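N-isopropylammelide isopropylaminohydrolase (Burkholderia multivorans ATCC 17616, PDB 6NBO) is a zinc-binding member of the amidohydrolase family, built on a TIM-barrel domain that carries two zinc ions and joined to a smaller beta-sheet domain. Local coordinates at residues G134-H137 / L138-L142; H65-L68 / D69-H72; I34-G38 / P39-A43; P316-L319 / E320-M323. All coordinates share one frame; numbering follows the deposited sequence.

Contact 1 (G134-H137 / L138-L142); sequences GLRH and LHRVL
Leu-135 O receives the amide of His-139 in a short hydrogen bond, O to N 2.8 Å, with 167° at the hydrogen and the donor almost in line with the C=O. The imidazole of His-139 leans toward the same carbonyl. With its CG beside its own backbone N (chi1 -73°), CD2 comes to 3.3 Å from Leu-135 O, and NE2 to 3.7 Å from Leu-135 CB. Leu-135 is the N-cap residue of helix 136-147, which joins strands 120-128 and 153-159 in a beta-alpha-beta unit of the TIM barrel. A leucine side chain has no acceptor for the first turn, and a water helps instead: it accepts from Leu-138 N at 3.0 Å and donates to Gly-134 O at 2.8 Å. Gly-134, with a positive phi of 69°, suits the bend leading into the helix. Leu-135 CD2 lies 4.3 Å from Leu-138 CD2, and both side chains rest on Ala-177 of helix 170-180. Val-141 N bonds to His-137 O at 3.0 Å, and the valine turns inward onto Val-127 and Ile-156. Arg-140 CG lies 3.2 Å from Arg-136 O; bends at chi2 and chi3 then turn the guanidinium, whose NH1 makes a salt bridge with Asp-143.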
ATOM      1  N   GLY A 134      15.750   2.829  17.711  1.00 30.98           N
ATOM      2  CA  GLY A 134      15.697   4.251  17.429  1.00 27.95           C
ATOM      3  C   GLY A 134      15.131   4.495  16.044  1.00 26.97           C
ATOM      4  O   GLY A 134      14.199   3.818  15.596  1.00 28.39           O
ATOM      5  N   LEU A 135      15.694   5.478  15.353  1.00 24.68           N
ATOM      6  CA  LEU A 135      15.294   5.780  13.984  1.00 27.58           C
ATOM      7  C   LEU A 135      16.128   5.033  12.940  1.00 30.61           C
ATOM      8  O   LEU A 135      16.109   5.410  11.765  1.00 28.80           O
ATOM      9  CB  LEU A 135      15.386   7.289  13.730  1.00 30.89           C
ATOM     10  CG  LEU A 135      14.588   8.198  14.679  1.00 33.20           C
ATOM     11  CD1 LEU A 135      14.676   9.665  14.241  1.00 35.50           C
ATOM     12  CD2 LEU A 135      13.139   7.745  14.787  1.00 29.41           C
ATOM     13  N   ARG A 136      16.864   3.990  13.336  1.00 27.26           N
ATOM     14  CA  ARG A 136      17.783   3.366  12.384  1.00 29.90           C
ATOM     15  C   ARG A 136      17.044   2.779  11.187  1.00 30.45           C
ATOM     16  O   ARG A 136      17.489   2.935  10.043  1.00 28.20           O
ATOM     17  CB  ARG A 136      18.634   2.290  13.060  1.00 24.80           C
ATOM     18  CG  ARG A 136      19.442   1.509  12.027  1.00 37.44           C
ATOM     19  CD  ARG A 136      20.674   0.864  12.599  1.00 48.63           C
ATOM     20  NE  ARG A 136      20.464   0.269  13.913  1.00 49.87           N
ATOM     21  CZ  ARG A 136      19.805  -0.864  14.137  1.00 54.91           C
ATOM     22  NH1 ARG A 136      19.703  -1.330  15.378  1.00 49.11           N
ATOM     23  NH2 ARG A 136      19.241  -1.524  13.131  1.00 50.44           N
ATOM     24  N   HIS A 137      15.929   2.078  11.423  1.00 23.31           N
ATOM     25  CA  HIS A 137      15.177   1.529  10.296  1.00 29.66           C
ATOM     26  C   HIS A 137      14.599   2.644   9.437  1.00 30.14           C
ATOM     27  O   HIS A 137      14.605   2.555   8.203  1.00 25.85           O
ATOM     28  CB  HIS A 137      14.049   0.614  10.784  1.00 29.13           C
ATOM     29  CG  HIS A 137      14.495  -0.463  11.726  1.00 34.75           C
ATOM     30  ND1 HIS A 137      15.516  -1.341  11.433  1.00 42.23           N
ATOM     31  CD2 HIS A 137      14.046  -0.808  12.958  1.00 39.72           C
ATOM     32  CE1 HIS A 137      15.682  -2.175  12.446  1.00 42.88           C
ATOM     33  NE2 HIS A 137      14.801  -1.873  13.383  1.00 45.71           N
ATOM     34  N   LEU A 138      14.071   3.691  10.072  1.00 26.66           N
ATOM     35  CA  LEU A 138      13.564   4.837   9.325  1.00 28.15           C
ATOM     36  C   LEU A 138      14.640   5.430   8.422  1.00 27.57           C
ATOM     37  O   LEU A 138      14.401   5.675   7.233  1.00 25.85           O
ATOM     38  CB  LEU A 138      13.035   5.893  10.295  1.00 25.10           C
ATOM     39  CG  LEU A 138      12.540   7.159   9.601  1.00 28.61           C
ATOM     40  CD1 LEU A 138      11.373   6.811   8.663  1.00 25.98           C
ATOM     41  CD2 LEU A 138      12.135   8.214  10.639  1.00 26.27           C
ATOM     42  N   HIS A 139      15.833   5.676   8.969  1.00 29.87           N
ATOM     43  CA  HIS A 139      16.901   6.268   8.165  1.00 27.81           C
ATOM     44  C   HIS A 139      17.253   5.394   6.964  1.00 32.24           C
ATOM     45  O   HIS A 139      17.530   5.911   5.877  1.00 29.93           O
ATOM     46  CB  HIS A 139      18.146   6.519   9.025  1.00 36.36           C
ATOM     47  CG  HIS A 139      17.999   7.664   9.984  1.00 43.06           C
ATOM     48  ND1 HIS A 139      17.436   8.871   9.626  1.00 46.83           N
ATOM     49  CD2 HIS A 139      18.339   7.784  11.291  1.00 42.75           C
ATOM     50  CE1 HIS A 139      17.425   9.681  10.671  1.00 41.68           C
ATOM     51  NE2 HIS A 139      17.970   9.047  11.692  1.00 46.27           N
ATOM     52  N   ARG A 140      17.252   4.066   7.137  1.00 31.65           N
ATOM     53  CA  ARG A 140      17.562   3.188   6.007  1.00 30.76           C
ATOM     54  C   ARG A 140      16.489   3.262   4.925  1.00 35.67           C
ATOM     55  O   ARG A 140      16.803   3.296   3.729  1.00 31.49           O
ATOM     56  CB  ARG A 140      17.742   1.745   6.483  1.00 31.80           C
ATOM     57  CG  ARG A 140      18.876   1.536   7.504  1.00 44.35           C
ATOM     58  CD  ARG A 140      20.268   1.807   6.929  1.00 63.44           C
ATOM     59  NE  ARG A 140      20.547   3.229   6.725  1.00 76.65           N
ATOM     60  CZ  ARG A 140      21.053   4.045   7.646  1.00 80.73           C
ATOM     61  NH1 ARG A 140      21.261   5.324   7.350  1.00 74.93           N
ATOM     62  NH2 ARG A 140      21.347   3.589   8.859  1.00 81.30           N
ATOM     63  N   VAL A 141      15.215   3.280   5.321  1.00 26.56           N
ATOM     64  CA  VAL A 141      14.154   3.393   4.324  1.00 23.43           C
ATOM     65  C   VAL A 141      14.148   4.780   3.695  1.00 23.97           C
ATOM     66  O   VAL A 141      13.873   4.919   2.494  1.00 26.54           O
ATOM     67  CB  VAL A 141      12.795   3.038   4.960  1.00 26.64           C
ATOM     68  CG1 VAL A 141      11.659   3.241   3.950  1.00 27.33           C
ATOM     69  CG2 VAL A 141      12.824   1.588   5.447  1.00 31.27           C
ATOM     70  N   LEU A 142      14.472   5.828   4.468  1.00 25.45           N
ATOM     71  CA  LEU A 142      14.593   7.160   3.865  1.00 26.94           C
ATOM     72  C   LEU A 142      15.694   7.199   2.811  1.00 27.41           C
ATOM     73  O   LEU A 142      15.547   7.868   1.779  1.00 31.10           O
ATOM     74  CB  LEU A 142      14.848   8.222   4.939  1.00 28.13           C
ATOM     75  CG  LEU A 142      13.689   8.532   5.887  1.00 31.01           C
ATOM     76  CD1 LEU A 142      14.183   9.368   7.048  1.00 30.57           C
ATOM     77  CD2 LEU A 142      12.539   9.243   5.172  1.00 29.56           C
TER
HETATM   78  O   HOH W   1      13.542   3.108  12.995  1.00 24.82           O

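Contact 2 (H65-L68 / D69-H72); sequences HTHL and DKTH. With ZN (zinc ion), chain B.
His-67, whose ring lies alongside the Lys-70 chain, binds zinc through NE2 at 2.3 Å, next to His-65 NE2 at 2.1 Å. The two form the His-X-His pair at the end of the first barrel strand that marks the amidohydrolase fold, and His-218 and Asp-304 complete the coordination. The other ring nitrogen, His-67 ND1, donates in the ring plane to a water at 2.7 Å, which in turn donates to Asp-69 OD1 at 2.8 Å. Metal and water together fix the turn of the imidazole. Asp-69 can reach that water because its CG sits between backbone N and carbonyl carbon (chi1 60°); its other oxygen, OD2, makes a salt bridge with Arg-97, and Asp-128 is a further polar partner of the residue. Lys-70 runs beside the histidine, CE 3.5 Å from His-67 ND1 and CD 3.7 Å from His-67 CB. A bend at chi4 directs its NZ to Glu-93 and Asp-128, which would balance its charge, and to Gln-161. The backbone turns here: Lys-70 N bonds to His-67 O at 3.1 Å, from above the carbonyl plane. The turn lays Leu-68 and Thr-71 on Leu-111 of helix 104-117, while Asp-69 meets Val-127 of strand 120-128 and His-137 and Val-141 of helix 136-147.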
ATOM      1  N   HIS A  65       0.204  -1.298   1.672  1.00 21.30           N
ATOM      2  CA  HIS A  65       0.597  -1.706   3.022  1.00 22.37           C
ATOM      3  C   HIS A  65       1.670  -2.778   2.928  1.00 29.22           C
ATOM      4  O   HIS A  65       1.368  -3.945   2.668  1.00 24.18           O
ATOM      5  CB  HIS A  65      -0.592  -2.238   3.831  1.00 24.48           C
ATOM      6  CG  HIS A  65      -0.284  -2.577   5.269  1.00 25.94           C
ATOM      7  ND1 HIS A  65      -0.930  -1.979   6.329  1.00 28.38           N
ATOM      8  CD2 HIS A  65       0.552  -3.498   5.814  1.00 25.65           C
ATOM      9  CE1 HIS A  65      -0.498  -2.504   7.466  1.00 32.27           C
ATOM     10  NE2 HIS A  65       0.411  -3.419   7.180  1.00 27.72           N
ATOM     11  N   THR A  66       2.922  -2.404   3.144  1.00 20.69           N
ATOM     12  CA  THR A  66       3.957  -3.412   3.317  1.00 21.93           C
ATOM     13  C   THR A  66       4.905  -2.927   4.409  1.00 23.64           C
ATOM     14  O   THR A  66       4.663  -1.901   5.062  1.00 25.92           O
ATOM     15  CB  THR A  66       4.660  -3.712   1.985  1.00 23.54           C
ATOM     16  OG1 THR A  66       5.475  -4.885   2.146  1.00 25.83           O
ATOM     17  CG2 THR A  66       5.543  -2.529   1.533  1.00 21.51           C
ATOM     18  N   HIS A  67       5.996  -3.688   4.615  1.00 24.91           N
ATOM     19  CA  HIS A  67       6.975  -3.435   5.671  1.00 22.43           C
ATOM     20  C   HIS A  67       8.344  -3.609   5.003  1.00 24.12           C
ATOM     21  O   HIS A  67       8.983  -4.650   5.152  1.00 25.23           O
ATOM     22  CB  HIS A  67       6.793  -4.384   6.866  1.00 23.74           C
ATOM     23  CG  HIS A  67       5.512  -4.188   7.622  1.00 24.89           C
ATOM     24  ND1 HIS A  67       5.418  -3.367   8.721  1.00 27.52           N
ATOM     25  CD2 HIS A  67       4.271  -4.703   7.431  1.00 26.09           C
ATOM     26  CE1 HIS A  67       4.182  -3.398   9.192  1.00 33.46           C
ATOM     27  NE2 HIS A  67       3.462  -4.187   8.416  1.00 30.77           N
ATOM     28  N   LEU A  68       8.781  -2.576   4.265  1.00 24.20           N
ATOM     29  CA  LEU A  68      10.003  -2.691   3.470  1.00 25.17           C
ATOM     30  C   LEU A  68      11.229  -2.864   4.352  1.00 27.39           C
ATOM     31  O   LEU A  68      12.238  -3.430   3.909  1.00 29.56           O
ATOM     32  CB  LEU A  68      10.207  -1.462   2.574  1.00 21.58           C
ATOM     33  CG  LEU A  68       9.236  -1.157   1.427  1.00 25.49           C
ATOM     34  CD1 LEU A  68       9.609   0.152   0.751  1.00 25.69           C
ATOM     35  CD2 LEU A  68       9.182  -2.294   0.426  1.00 25.57           C
ATOM     36  N   ASP A  69      11.176  -2.361   5.588  1.00 24.38           N
ATOM     37  CA  ASP A  69      12.338  -2.461   6.460  1.00 26.33           C
ATOM     38  C   ASP A  69      12.584  -3.896   6.915  1.00 32.01           C
ATOM     39  O   ASP A  69      13.723  -4.247   7.235  1.00 30.11           O
ATOM     40  CB  ASP A  69      12.182  -1.527   7.672  1.00 29.60           C
ATOM     41  CG  ASP A  69      10.940  -1.838   8.526  1.00 30.21           C
ATOM     42  OD1 ASP A  69       9.873  -2.180   7.959  1.00 30.61           O
ATOM     43  OD2 ASP A  69      11.037  -1.718   9.769  1.00 30.08           O
ATOM     44  N   LYS A  70      11.544  -4.734   6.950  1.00 25.66           N
ATOM     45  CA  LYS A  70      11.639  -6.068   7.542  1.00 32.13           C
ATOM     46  C   LYS A  70      12.046  -7.148   6.549  1.00 26.99           C
ATOM     47  O   LYS A  70      12.436  -8.244   6.975  1.00 27.02           O
ATOM     48  CB  LYS A  70      10.292  -6.508   8.136  1.00 31.49           C
ATOM     49  CG  LYS A  70       9.704  -5.714   9.300  1.00 36.26           C
ATOM     50  CD  LYS A  70       8.326  -6.319   9.619  1.00 42.84           C
ATOM     51  CE  LYS A  70       7.496  -5.484  10.591  1.00 40.80           C
ATOM     52  NZ  LYS A  70       7.990  -5.548  11.996  1.00 39.00           N
ATOM     53  N   THR A  71      11.909  -6.881   5.251  1.00 24.81           N
ATOM     54  CA  THR A  71      11.982  -7.924   4.235  1.00 27.54           C
ATOM     55  C   THR A  71      13.376  -8.518   4.144  1.00 30.00           C
ATOM     56  O   THR A  71      14.383  -7.838   4.364  1.00 29.07           O
ATOM     57  CB  THR A  71      11.582  -7.376   2.859  1.00 27.34           C
ATOM     58  OG1 THR A  71      11.533  -8.454   1.916  1.00 25.74           O
ATOM     59  CG2 THR A  71      12.580  -6.326   2.368  1.00 24.21           C
ATOM     60  N   HIS A  72      13.422  -9.815   3.825  1.00 27.75           N
ATOM     61  CA  HIS A  72      14.662 -10.492   3.465  1.00 29.22           C
ATOM     62  C   HIS A  72      14.797 -10.665   1.956  1.00 28.44           C
ATOM     63  O   HIS A  72      15.568 -11.519   1.495  1.00 34.39           O
ATOM     64  CB  HIS A  72      14.757 -11.845   4.170  1.00 30.55           C
ATOM     65  CG  HIS A  72      14.910 -11.734   5.656  1.00 36.28           C
ATOM     66  ND1 HIS A  72      15.609 -12.658   6.403  1.00 43.12           N
ATOM     67  CD2 HIS A  72      14.459 -10.804   6.533  1.00 39.05           C
ATOM     68  CE1 HIS A  72      15.577 -12.306   7.677  1.00 45.06           C
ATOM     69  NE2 HIS A  72      14.884 -11.187   7.784  1.00 43.15           N
TER
HETATM   70 ZN    ZN B 401       1.256  -4.623   8.632  0.76 29.78          ZN
HETATM   71  O   HOH W   2       7.641  -2.223   9.673  1.00 26.04           O

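Contact 3 (I34-G38 / P39-A43); sequences IARTG and PSLDA
Arg-36 and Leu-41 pack together where strand 33-38, an outermost strand of the four-stranded mixed sheet, runs out into the loop toward strand 48-51. A classic beta bulge sets two residues, Ala-35 and Arg-36, against the single Leu-28 of strand 25-30. The arginine leaves the backbone with chi1 at -136°, away from the usual staggered values, and is extended from CG to NE, which carries its flat end past the strand and over the loop. Leu-41 slides by in the opposite direction, its CG beside the backbone N and anti to the carbonyl carbon, dividing its methyls between the arginine's backbone and tip. Its CD2 methyl lies 3.8 Å above the guanidinium plane, over the centre of the group, while CD1 reaches back to 3.6 Å from Arg-36 O. A branched apolar residue fits here, meeting the arginine with both methyls while packing on Leu-28. Leu-41 CG is also 3.4 Å from Gly-38 O. At Gly-38 a CB would press on the preceding carbonyl O and clash with Pro-39 CD, which explains the glycine. At the guanidinium edge Asp-42 forms a salt bridge: NH1 of Arg-36 reaches OD2 of Asp-42 at 3.2 Å, nearly straight at 168°. The donor comes on the anti side of the carboxylate, and the two flat groups are 22° apart. Two waters lie in the guanidinium plane. One accepts from Arg-36 NH2 at 2.8 Å and gives only a weak bond to Asp-42 OD2. The other accepts from Arg-36 NH1 at 2.7 Å and donates to Asp-42 O, also at 2.7 Å.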
ATOM      1  N   ILE A  34       0.913  12.466 -18.355  1.00 24.72           N
ATOM      2  CA  ILE A  34       0.180  12.093 -19.554  1.00 24.83           C
ATOM      3  C   ILE A  34      -0.336  13.362 -20.214  1.00 29.75           C
ATOM      4  O   ILE A  34      -0.992  14.189 -19.569  1.00 25.90           O
ATOM      5  CB  ILE A  34      -0.959  11.126 -19.213  1.00 27.92           C
ATOM      6  CG1 ILE A  34      -0.358   9.834 -18.640  1.00 29.06           C
ATOM      7  CG2 ILE A  34      -1.803  10.856 -20.443  1.00 26.63           C
ATOM      8  CD1 ILE A  34      -1.326   8.720 -18.497  1.00 36.41           C
ATOM      9  N   ALA A  35      -0.013  13.539 -21.492  1.00 24.29           N
ATOM     10  CA  ALA A  35      -0.378  14.770 -22.191  1.00 25.29           C
ATOM     11  C   ALA A  35      -1.670  14.638 -22.979  1.00 24.89           C
ATOM     12  O   ALA A  35      -2.458  15.588 -23.049  1.00 28.90           O
ATOM     13  CB  ALA A  35       0.753  15.180 -23.139  1.00 29.06           C
ATOM     14  N   ARG A  36      -1.902  13.471 -23.565  1.00 26.96           N
ATOM     15  CA  ARG A  36      -2.997  13.270 -24.499  1.00 29.78           C
ATOM     16  C   ARG A  36      -3.307  11.783 -24.552  1.00 24.31           C
ATOM     17  O   ARG A  36      -2.395  10.958 -24.492  1.00 29.67           O
ATOM     18  CB  ARG A  36      -2.604  13.792 -25.889  1.00 30.21           C
ATOM     19  CG  ARG A  36      -3.648  14.583 -26.598  1.00 41.22           C
ATOM     20  CD  ARG A  36      -3.212  14.897 -28.036  1.00 36.08           C
ATOM     21  NE  ARG A  36      -4.388  15.007 -28.889  1.00 33.35           N
ATOM     22  CZ  ARG A  36      -4.362  15.013 -30.216  1.00 39.06           C
ATOM     23  NH1 ARG A  36      -3.204  14.935 -30.863  1.00 37.05           N
ATOM     24  NH2 ARG A  36      -5.502  15.111 -30.891  1.00 39.01           N
ATOM     25  N   THR A  37      -4.594  11.445 -24.645  1.00 26.18           N
ATOM     26  CA  THR A  37      -5.020  10.075 -24.911  1.00 27.35           C
ATOM     27  C   THR A  37      -6.074  10.088 -26.006  1.00 31.66           C
ATOM     28  O   THR A  37      -6.875  11.023 -26.108  1.00 33.24           O
ATOM     29  CB  THR A  37      -5.614   9.386 -23.667  1.00 29.84           C
ATOM     30  OG1 THR A  37      -6.734  10.153 -23.204  1.00 35.54           O
ATOM     31  CG2 THR A  37      -4.578   9.280 -22.573  1.00 28.03           C
ATOM     32  N   GLY A  38      -6.074   9.041 -26.823  1.00 28.57           N
ATOM     33  CA  GLY A  38      -7.039   8.943 -27.893  1.00 30.37           C
ATOM     34  C   GLY A  38      -6.529   8.121 -29.057  1.00 32.53           C
ATOM     35  O   GLY A  38      -5.369   7.702 -29.094  1.00 32.15           O
ATOM     36  N   PRO A  39      -7.393   7.880 -30.039  1.00 35.52           N
ATOM     37  CA  PRO A  39      -7.004   7.034 -31.171  1.00 40.73           C
ATOM     38  C   PRO A  39      -6.097   7.769 -32.147  1.00 37.89           C
ATOM     39  O   PRO A  39      -6.324   8.934 -32.485  1.00 38.10           O
ATOM     40  CB  PRO A  39      -8.347   6.694 -31.824  1.00 43.74           C
ATOM     41  CG  PRO A  39      -9.174   7.926 -31.571  1.00 46.75           C
ATOM     42  CD  PRO A  39      -8.761   8.410 -30.188  1.00 40.69           C
ATOM     43  N   SER A  40      -5.064   7.068 -32.610  1.00 35.49           N
ATOM     44  CA  SER A  40      -4.208   7.544 -33.698  1.00 33.38           C
ATOM     45  C   SER A  40      -3.716   8.970 -33.452  1.00 31.11           C
ATOM     46  O   SER A  40      -3.896   9.866 -34.277  1.00 33.18           O
ATOM     47  CB  SER A  40      -4.934   7.455 -35.042  1.00 44.65           C
ATOM     48  OG  SER A  40      -5.251   6.113 -35.348  1.00 59.72           O
ATOM     49  N   LEU A  41      -3.081   9.170 -32.298  1.00 30.11           N
ATOM     50  CA  LEU A  41      -2.566  10.492 -31.950  1.00 31.71           C
ATOM     51  C   LEU A  41      -1.428  10.904 -32.879  1.00 34.01           C
ATOM     52  O   LEU A  41      -0.638  10.073 -33.334  1.00 32.70           O
ATOM     53  CB  LEU A  41      -2.068  10.505 -30.503  1.00 26.57           C
ATOM     54  CG  LEU A  41      -3.093  10.234 -29.407  1.00 27.08           C
ATOM     55  CD1 LEU A  41      -2.478  10.400 -28.009  1.00 27.98           C
ATOM     56  CD2 LEU A  41      -4.292  11.149 -29.594  1.00 34.91           C
ATOM     57  N   ASP A  42      -1.341  12.209 -33.152  1.00 33.96           N
ATOM     58  CA  ASP A  42      -0.194  12.750 -33.865  1.00 36.85           C
ATOM     59  C   ASP A  42       1.039  12.722 -32.972  1.00 36.93           C
ATOM     60  O   ASP A  42       0.956  12.854 -31.750  1.00 37.67           O
ATOM     61  CB  ASP A  42      -0.462  14.186 -34.321  1.00 39.87           C
ATOM     62  CG  ASP A  42      -1.871  14.379 -34.821  1.00 45.81           C
ATOM     63  OD1 ASP A  42      -2.141  14.004 -35.983  1.00 36.72           O
ATOM     64  OD2 ASP A  42      -2.718  14.867 -34.032  1.00 51.64           O
ATOM     65  N   ALA A  43       2.191  12.548 -33.600  1.00 35.48           N
ATOM     66  CA  ALA A  43       3.452  12.501 -32.881  1.00 42.90           C
ATOM     67  C   ALA A  43       4.078  13.887 -32.874  1.00 32.11           C
ATOM     68  O   ALA A  43       4.315  14.447 -33.948  1.00 34.17           O
ATOM     69  CB  ALA A  43       4.400  11.506 -33.533  1.00 45.17           C
TER
HETATM   70  O   HOH W   3      -0.698  14.232 -30.187  1.00 31.20           O
HETATM   71  O   HOH W   4      -6.086  15.096 -33.603  1.00 58.60           O

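Contact 4 (P316-L319 / E320-M323); sequences PDML and ERAM
Helix 318-328 opens with an aspartate N-cap, Asp-317, whose carboxylate and carbonyl both turn to amides of the first turn, among them that of Glu-320. Aspartate suits this place because its short side chain, with CG anti to the backbone N (chi1 -172°), sets OD1 near the amides of the first turn, which have no preceding turn of carbonyls to bond to. Leu-319 N gives OD1 of Asp-317 a weak bond at 2.9 Å, and Glu-320 N gives the same oxygen another weak one at 3.4 Å. The carbonyl O of Asp-317 takes weak bonds from Glu-320 N and, at 3.3 Å, from Arg-321 N. Further along, the helical pattern is firmer: Ala-322 N reaches Met-318 O at 3.0 Å, and Met-323 N reaches Leu-319 O at 2.9 Å. The acidic side chains of Asp-317 and Glu-320 cross at about a right angle. A water donates to Asp-317 OD2 at 2.6 Å and weakly to Glu-320 OE2, and salt bridges to Arg-385 and Arg-382 probably ease the repulsion between the two carboxylates. Met-318 points its flexible chain into the core, against Leu-61 and Glu-63 of strand 56-66 and Phe-115 of helix 104-117. Bends at chi2 and chi3 curl it back along the helix, so that Met-318 CE rests 3.8 Å from Arg-321 CB.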
ATOM      1  N   PRO A 316       6.294  -8.859  -4.801  1.00 23.51           N
ATOM      2  CA  PRO A 316       6.247  -7.516  -5.407  1.00 21.49           C
ATOM      3  C   PRO A 316       5.238  -7.387  -6.537  1.00 25.07           C
ATOM      4  O   PRO A 316       5.141  -6.311  -7.128  1.00 21.69           O
ATOM      5  CB  PRO A 316       7.683  -7.317  -5.932  1.00 23.63           C
ATOM      6  CG  PRO A 316       8.204  -8.693  -6.149  1.00 31.94           C
ATOM      7  CD  PRO A 316       7.530  -9.591  -5.130  1.00 26.07           C
ATOM      8  N   ASP A 317       4.499  -8.445  -6.870  1.00 21.73           N
ATOM      9  CA  ASP A 317       3.499  -8.399  -7.940  1.00 25.42           C
ATOM     10  C   ASP A 317       2.144  -8.026  -7.334  1.00 21.67           C
ATOM     11  O   ASP A 317       1.466  -8.871  -6.748  1.00 23.10           O
ATOM     12  CB  ASP A 317       3.442  -9.753  -8.651  1.00 24.47           C
ATOM     13  CG  ASP A 317       2.573  -9.719  -9.887  1.00 25.12           C
ATOM     14  OD1 ASP A 317       1.791  -8.762 -10.024  1.00 23.96           O
ATOM     15  OD2 ASP A 317       2.667 -10.629 -10.728  1.00 26.98           O
ATOM     16  N   MET A 318       1.721  -6.760  -7.491  1.00 18.71           N
ATOM     17  CA  MET A 318       0.439  -6.365  -6.913  1.00 19.74           C
ATOM     18  C   MET A 318      -0.739  -6.956  -7.666  1.00 21.90           C
ATOM     19  O   MET A 318      -1.841  -7.006  -7.108  1.00 23.86           O
ATOM     20  CB  MET A 318       0.297  -4.842  -6.849  1.00 20.82           C
ATOM     21  CG  MET A 318       1.223  -4.175  -5.812  1.00 26.02           C
ATOM     22  SD  MET A 318       1.153  -4.958  -4.189  1.00 23.98           S
ATOM     23  CE  MET A 318      -0.540  -4.579  -3.712  1.00 19.62           C
ATOM     24  N   LEU A 319      -0.547  -7.405  -8.909  1.00 18.77           N
ATOM     25  CA  LEU A 319      -1.619  -8.157  -9.558  1.00 22.14           C
ATOM     26  C   LEU A 319      -1.878  -9.453  -8.807  1.00 23.64           C
ATOM     27  O   LEU A 319      -3.028  -9.888  -8.678  1.00 22.51           O
ATOM     28  CB  LEU A 319      -1.277  -8.447 -11.025  1.00 23.54           C
ATOM     29  CG  LEU A 319      -1.267  -7.255 -11.986  1.00 23.77           C
ATOM     30  CD1 LEU A 319      -1.080  -7.717 -13.441  1.00 23.02           C
ATOM     31  CD2 LEU A 319      -2.558  -6.437 -11.820  1.00 23.98           C
ATOM     32  N   GLU A 320      -0.817 -10.085  -8.290  1.00 24.84           N
ATOM     33  CA  GLU A 320      -1.013 -11.294  -7.500  1.00 22.49           C
ATOM     34  C   GLU A 320      -1.763 -10.990  -6.211  1.00 20.99           C
ATOM     35  O   GLU A 320      -2.589 -11.796  -5.760  1.00 21.98           O
ATOM     36  CB  GLU A 320       0.328 -11.957  -7.192  1.00 23.59           C
ATOM     37  CG  GLU A 320       0.168 -13.271  -6.449  1.00 23.57           C
ATOM     38  CD  GLU A 320       1.410 -14.116  -6.557  1.00 29.80           C
ATOM     39  OE1 GLU A 320       2.188 -14.151  -5.586  1.00 25.59           O
ATOM     40  OE2 GLU A 320       1.622 -14.714  -7.632  1.00 26.65           O
ATOM     41  N   ARG A 321      -1.482  -9.845  -5.586  1.00 22.05           N
ATOM     42  CA  ARG A 321      -2.227  -9.501  -4.376  1.00 22.45           C
ATOM     43  C   ARG A 321      -3.699  -9.266  -4.694  1.00 22.20           C
ATOM     44  O   ARG A 321      -4.586  -9.667  -3.924  1.00 23.04           O
ATOM     45  CB  ARG A 321      -1.609  -8.271  -3.707  1.00 28.17           C
ATOM     46  CG  ARG A 321      -2.244  -7.900  -2.360  1.00 27.30           C
ATOM     47  CD  ARG A 321      -2.279  -9.073  -1.395  1.00 28.72           C
ATOM     48  NE  ARG A 321      -1.015  -9.815  -1.324  1.00 26.81           N
ATOM     49  CZ  ARG A 321      -0.768 -10.769  -0.429  1.00 29.71           C
ATOM     50  NH1 ARG A 321      -1.679 -11.077   0.484  1.00 30.07           N
ATOM     51  NH2 ARG A 321       0.388 -11.409  -0.437  1.00 29.42           N
ATOM     52  N   ALA A 322      -3.980  -8.637  -5.832  1.00 23.53           N
ATOM     53  CA  ALA A 322      -5.364  -8.478  -6.261  1.00 24.59           C
ATOM     54  C   ALA A 322      -6.028  -9.829  -6.435  1.00 22.02           C
ATOM     55  O   ALA A 322      -7.170 -10.031  -5.998  1.00 24.37           O
ATOM     56  CB  ALA A 322      -5.425  -7.689  -7.570  1.00 23.57           C
ATOM     57  N   MET A 323      -5.320 -10.772  -7.064  1.00 21.09           N
ATOM     58  CA  MET A 323      -5.847 -12.125  -7.201  1.00 24.13           C
ATOM     59  C   MET A 323      -6.147 -12.742  -5.841  1.00 23.11           C
ATOM     60  O   MET A 323      -7.181 -13.397  -5.665  1.00 22.36           O
ATOM     61  CB  MET A 323      -4.852 -13.008  -7.963  1.00 21.63           C
ATOM     62  CG  MET A 323      -5.402 -14.398  -8.287  1.00 24.95           C
ATOM     63  SD  MET A 323      -4.111 -15.525  -8.829  1.00 28.12           S
ATOM     64  CE  MET A 323      -3.257 -15.825  -7.276  1.00 29.33           C
TER
HETATM   65  O   HOH W   5       3.310 -13.116 -10.130  1.00 40.51           O

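In the fold
From the N terminus the chain meets contact 3 first, at the edge of the small sheet, then contact 2 after the first barrel strand, contact 1 on the helix following strand 120-128, and contact 4 at a helix start beyond the last barrel strand. Each closes only a turn of its own, and they follow in series without nesting or crossing. Contacts 1 and 2 meet directly, Val-141 CG2 lying 3.9 Å from Asp-69 CB, which ties helix 136-147 to the zinc-binding loop. Contact 4 comes within about 6 Å of contact 2 at the nearest atoms, whereas contact 3 stays about 17 Å or more from the others.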